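Local coordinates for protein alpha-glucosidase (Bacteroides thetaiotaomicron, PDB 5XFM) that hydrolyses beta-L-arabinopyranosides and alpha-galactosides as a bifunctional, calcium-containing enzyme of glycoside hydrolase family 97, at residues A[157-162]-A[239-244]; A[429-434]-A[526-531]. The protein carries 1 engineered substitution. All coordinates share one frame; numbering follows the deposited sequence.

Contact 1 (A[157-162]-A[239-244]); sequences CPQSDA and AEENNG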
# COMPACT_ATOMS: atom_id res chain seq x y z
N CYS A 157 -11.03 -1.85 -7.11
CA CYS A 157 -10.87 -3.29 -7.26
C CYS A 157 -11.72 -3.98 -6.20
O CYS A 157 -11.74 -3.56 -5.03
CB CYS A 157 -9.40 -3.70 -7.15
SG CYS A 157 -8.63 -3.33 -5.55
N PRO A 158 -12.42 -5.04 -6.60
CA PRO A 158 -13.41 -5.67 -5.72
C PRO A 158 -12.79 -6.54 -4.65
O PRO A 158 -11.67 -7.02 -4.81
CB PRO A 158 -14.22 -6.52 -6.70
CG PRO A 158 -13.17 -6.97 -7.69
CD PRO A 158 -12.29 -5.77 -7.88
N GLN A 159 -13.52 -6.72 -3.56
CA GLN A 159 -13.20 -7.75 -2.58
C GLN A 159 -13.72 -9.09 -3.10
O GLN A 159 -14.85 -9.18 -3.58
CB GLN A 159 -13.80 -7.39 -1.22
CG GLN A 159 -13.72 -8.51 -0.19
CD GLN A 159 -12.30 -8.81 0.26
OE1 GLN A 159 -11.45 -9.19 -0.55
NE2 GLN A 159 -12.05 -8.68 1.55
N SER A 160 -12.91 -10.14 -3.00
CA SER A 160 -13.31 -11.44 -3.56
C SER A 160 -14.24 -12.21 -2.63
O SER A 160 -14.50 -11.78 -1.51
CB SER A 160 -12.08 -12.30 -3.89
OG SER A 160 -11.43 -12.77 -2.72
N ASP A 161 -14.74 -13.35 -3.10
CA ASP A 161 -15.38 -14.32 -2.22
C ASP A 161 -14.32 -14.81 -1.23
O ASP A 161 -13.13 -14.60 -1.44
CB ASP A 161 -15.96 -15.51 -2.99
CG ASP A 161 -17.04 -15.11 -3.97
OD1 ASP A 161 -17.94 -14.33 -3.59
OD2 ASP A 161 -16.99 -15.58 -5.13
N ALA A 162 -14.78 -15.42 -0.15
CA ALA A 162 -13.86 -16.02 0.81
C ALA A 162 -13.56 -17.46 0.42
O ALA A 162 -14.44 -18.15 -0.10
CB ALA A 162 -14.45 -15.95 2.22
N ALA A 239 -17.96 -13.34 7.29
CA ALA A 239 -17.90 -14.43 8.24
C ALA A 239 -17.13 -15.64 7.69
O ALA A 239 -16.49 -16.37 8.44
CB ALA A 239 -19.31 -14.84 8.65
N GLU A 240 -17.19 -15.83 6.38
CA GLU A 240 -16.55 -16.98 5.77
C GLU A 240 -15.03 -16.85 5.69
O GLU A 240 -14.36 -17.81 5.34
CB GLU A 240 -17.11 -17.22 4.36
CG GLU A 240 -18.57 -17.64 4.31
CD GLU A 240 -19.52 -16.46 4.41
OE1 GLU A 240 -19.04 -15.31 4.46
OE2 GLU A 240 -20.75 -16.69 4.46
N GLU A 241 -14.49 -15.68 6.02
CA GLU A 241 -13.04 -15.50 5.98
C GLU A 241 -12.36 -16.32 7.09
O GLU A 241 -13.03 -16.79 8.02
CB GLU A 241 -12.66 -14.02 6.13
CG GLU A 241 -13.01 -13.16 4.92
CD GLU A 241 -12.60 -11.70 5.09
OE1 GLU A 241 -11.38 -11.43 5.24
OE2 GLU A 241 -13.49 -10.83 5.07
N ASN A 242 -11.05 -16.53 6.97
CA ASN A 242 -10.29 -17.33 7.94
C ASN A 242 -10.89 -18.73 8.06
O ASN A 242 -10.87 -19.34 9.14
CB ASN A 242 -10.27 -16.63 9.31
CG ASN A 242 -9.12 -17.09 10.18
OD1 ASN A 242 -8.05 -17.44 9.69
ND2 ASN A 242 -9.34 -17.09 11.49
N ASN A 243 -11.45 -19.22 6.96
CA ASN A 243 -12.16 -20.50 6.90
C ASN A 243 -13.32 -20.59 7.90
O ASN A 243 -13.70 -21.68 8.32
CB ASN A 243 -11.18 -21.65 7.14
CG ASN A 243 -11.64 -22.94 6.49
OD1 ASN A 243 -12.36 -22.92 5.48
ND2 ASN A 243 -11.23 -24.06 7.06
N GLY A 244 -13.87 -19.45 8.29
CA GLY A 244 -14.98 -19.43 9.23
C GLY A 244 -14.55 -19.39 10.69
O GLY A 244 -15.39 -19.51 11.58
O HOH W 1 -9.98 -9.64 3.54
O HOH W 2 -13.45 -8.29 4.23
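Ala162 meets Glu240 and Glu241 where two loops of the N-terminal region converge, with Ala162 CA 5.3 Å from Glu241 CA. The methyl of Ala162 does most of the touching: its CB lies 3.6 Å from Glu240 CB and at the same distance from Glu240 O, so it sits against the start of the side chain and the peptide carbonyl together. Beyond this van der Waals patch the contact is polar and follows Glu241 outward. Its CB leads off the backbone, and with chi1 at -71° the next atom stands beside the backbone N, where Glu241 CG comes 4.1 Å from Ala162 CB. A fully extended chi2 (-179°) then carries the carboxylate toward Gln159. The two groups do not bond directly, Gln159 NE2 being 4.4 Å from Glu241 OE2; two waters bridge them instead. One accepts from Gln159 NE2 and donates to Glu241 OE1 at 2.8 Å, while the other accepts from the same nitrogen and donates to Glu241 OE2 at 2.7 Å. Gln159 OE1, turned back on the chain, takes a weak bond from Ser160 N. Each carboxylate oxygen has a further donor: Met238 N for OE2 and Asp408 N for OE1. Asp408 and Lys409 follow barrel strand 399-403, and Lys409 NZ bonds to the carbonyls of Ala239 and Glu241, tying the N-terminal turn onto the barrel. Four donors around one buried carboxylate would favour its ionised form, and two ordered waters carry the amide-to-carboxylate link across a gap too wide for a direct bond.

Contact 2 (A[429-434]-A[526-531]); sequences MVIFHG and VQNFAL
Strand 429-432, through Met429 and Ile431, faces Val526 and Asn528 of the weakly bonded strand 526-528 across an axis separation of 10.0 Å, with N-to-C directions 53° apart. No hydrogen bond joins the segments, and even the closest alpha carbons, Ile431 CA and Val526 CA, are 8.5 Å apart; side chains alone span the gap. Ile431 makes the closest approach. Its CG1 branch lies beside the backbone N and continues extended (chi2 174°), which points the terminal methyl at Asn528. The two side chains come from opposite directions, and Ile431 CD1 stops 3.6 Å from Asn528 ND2, a methyl-to-amide van der Waals contact and not a hydrogen bond. The same Ile431 CD1 lies 4.4 Å from Val526 CG1, an apolar touch at the outer limit of contact. The two methyls of Val526 divide their partners: CG1 serves Ile431, whereas Val526 CG2 is 4.4 Å from the sulfur SD of Met429. The other branch of Ile431, its CG2 methyl, lies in the ring plane of His433, at the edge of the imidazole. Met429, Ile431 and Val526 all also touch Val449 of strand 448-451, so this third strand contributes an apolar side chain shared by both sides of the contact. The backbone N of Asn528 bonds to Glu488 OE2. Every touching residue is buried, and the four side chains leave their strands toward the opposite segment. Inward-facing side chains meeting between non-neighbouring, steeply inclined strands of a parallel sheet are what the interior of a (beta/alpha)8 barrel looks like; here they help fill the core of the glycoside hydrolase 97 catalytic domain, between its strand 429-432 and the late strand 526-528.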
# COMPACT_ATOMS: atom_id res chain seq x y z
N MET A 429 13.42 -8.14 10.00
CA MET A 429 12.49 -7.39 9.17
C MET A 429 11.40 -8.33 8.65
O MET A 429 11.63 -9.54 8.50
CB MET A 429 13.20 -6.70 8.01
CG MET A 429 14.20 -5.67 8.44
SD MET A 429 15.11 -4.93 7.07
CE MET A 429 16.39 -6.17 6.86
N VAL A 430 10.23 -7.78 8.35
CA VAL A 430 9.10 -8.58 7.89
C VAL A 430 8.43 -8.05 6.63
O VAL A 430 8.01 -6.90 6.58
CB VAL A 430 8.03 -8.70 8.99
CG1 VAL A 430 6.79 -9.38 8.45
CG2 VAL A 430 8.59 -9.46 10.18
N ILE A 431 8.36 -8.90 5.60
CA ILE A 431 7.53 -8.65 4.43
C ILE A 431 6.27 -9.50 4.53
O ILE A 431 6.35 -10.68 4.89
CB ILE A 431 8.25 -9.00 3.11
CG1 ILE A 431 9.48 -8.13 2.90
CG2 ILE A 431 7.31 -8.86 1.92
CD1 ILE A 431 10.30 -8.54 1.70
N PHE A 432 5.10 -8.92 4.23
CA PHE A 432 3.89 -9.73 4.14
C PHE A 432 3.47 -9.97 2.70
O PHE A 432 3.56 -9.08 1.85
CB PHE A 432 2.73 -9.07 4.89
CG PHE A 432 2.91 -9.05 6.37
CD1 PHE A 432 3.27 -10.19 7.05
CD2 PHE A 432 2.71 -7.88 7.08
CE1 PHE A 432 3.43 -10.17 8.42
CE2 PHE A 432 2.87 -7.85 8.45
CZ PHE A 432 3.23 -9.00 9.12
N HIS A 433 2.99 -11.18 2.44
CA HIS A 433 2.41 -11.54 1.15
C HIS A 433 1.10 -12.28 1.37
O HIS A 433 0.83 -12.75 2.48
CB HIS A 433 3.37 -12.40 0.33
CG HIS A 433 4.25 -11.61 -0.59
ND1 HIS A 433 4.25 -11.78 -1.96
CD2 HIS A 433 5.17 -10.65 -0.34
CE1 HIS A 433 5.12 -10.96 -2.51
NE2 HIS A 433 5.69 -10.26 -1.54
N GLY A 434 0.28 -12.37 0.33
CA GLY A 434 -1.01 -13.05 0.40
C GLY A 434 -1.80 -12.44 1.52
O GLY A 434 -2.39 -13.14 2.34
N VAL A 526 12.46 -2.66 0.95
CA VAL A 526 13.26 -3.80 0.54
C VAL A 526 12.73 -4.31 -0.80
O VAL A 526 11.68 -4.94 -0.86
CB VAL A 526 13.23 -4.93 1.59
CG1 VAL A 526 13.93 -6.18 1.07
CG2 VAL A 526 13.86 -4.46 2.90
N GLN A 527 13.45 -4.02 -1.88
CA GLN A 527 13.00 -4.42 -3.21
C GLN A 527 13.63 -5.73 -3.65
O GLN A 527 14.84 -5.82 -3.83
CB GLN A 527 13.32 -3.34 -4.25
CG GLN A 527 12.59 -2.01 -4.08
CD GLN A 527 11.16 -2.01 -4.57
OE1 GLN A 527 10.46 -3.03 -4.52
NE2 GLN A 527 10.70 -0.87 -5.07
N ASN A 528 12.78 -6.74 -3.84
CA ASN A 528 13.21 -7.98 -4.48
C ASN A 528 12.78 -7.93 -5.94
O ASN A 528 11.67 -8.33 -6.29
CB ASN A 528 12.61 -9.20 -3.77
CG ASN A 528 12.96 -9.23 -2.28
OD1 ASN A 528 14.13 -9.34 -1.91
ND2 ASN A 528 11.94 -9.15 -1.43
N PHE A 529 13.65 -7.35 -6.77
CA PHE A 529 13.38 -7.20 -8.20
C PHE A 529 13.41 -8.53 -8.93
O PHE A 529 14.00 -9.50 -8.45
CB PHE A 529 14.40 -6.24 -8.84
CG PHE A 529 14.30 -4.83 -8.32
CD1 PHE A 529 15.37 -4.25 -7.66
CD2 PHE A 529 13.14 -4.10 -8.49
CE1 PHE A 529 15.28 -2.96 -7.18
CE2 PHE A 529 13.05 -2.81 -8.02
CZ PHE A 529 14.12 -2.24 -7.37
N ALA A 530 12.76 -8.57 -10.08
CA ALA A 530 12.68 -9.80 -10.85
C ALA A 530 13.83 -9.96 -11.84
O ALA A 530 13.64 -10.40 -12.97
CB ALA A 530 11.35 -9.86 -11.58
N LEU A 531 15.04 -9.63 -11.41
CA LEU A 531 16.22 -9.85 -12.24
C LEU A 531 16.64 -11.32 -12.19
O LEU A 531 16.20 -12.07 -11.32
CB LEU A 531 17.38 -8.95 -11.79
CG LEU A 531 17.16 -7.45 -11.90
CD1 LEU A 531 18.39 -6.69 -11.43
CD2 LEU A 531 16.80 -7.08 -13.32

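Contact 1 belongs to the N-terminal region and contact 2 to the barrel; their centres are 24 Å apart and their nearest atoms about 10 Å, so they do not touch. The bound calcium ion relates them. Its protein ligands are Glu174, in the same loop as 157-162, and Glu452 and Glu458 from the barrel. The side chain of Gln159 in contact 1 is about 13 Å from the calcium ion and that of Ile431 in contact 2 about 10 Å, and neither supplies a ligand. Contact 2 has the more direct tie, because Gly434 N hydrogen-bonds to OE1 of the ligand Glu452. Both lie in the wider surroundings of a calcium site, probably near the active site, whose ligands come from the N-terminal region and the barrel.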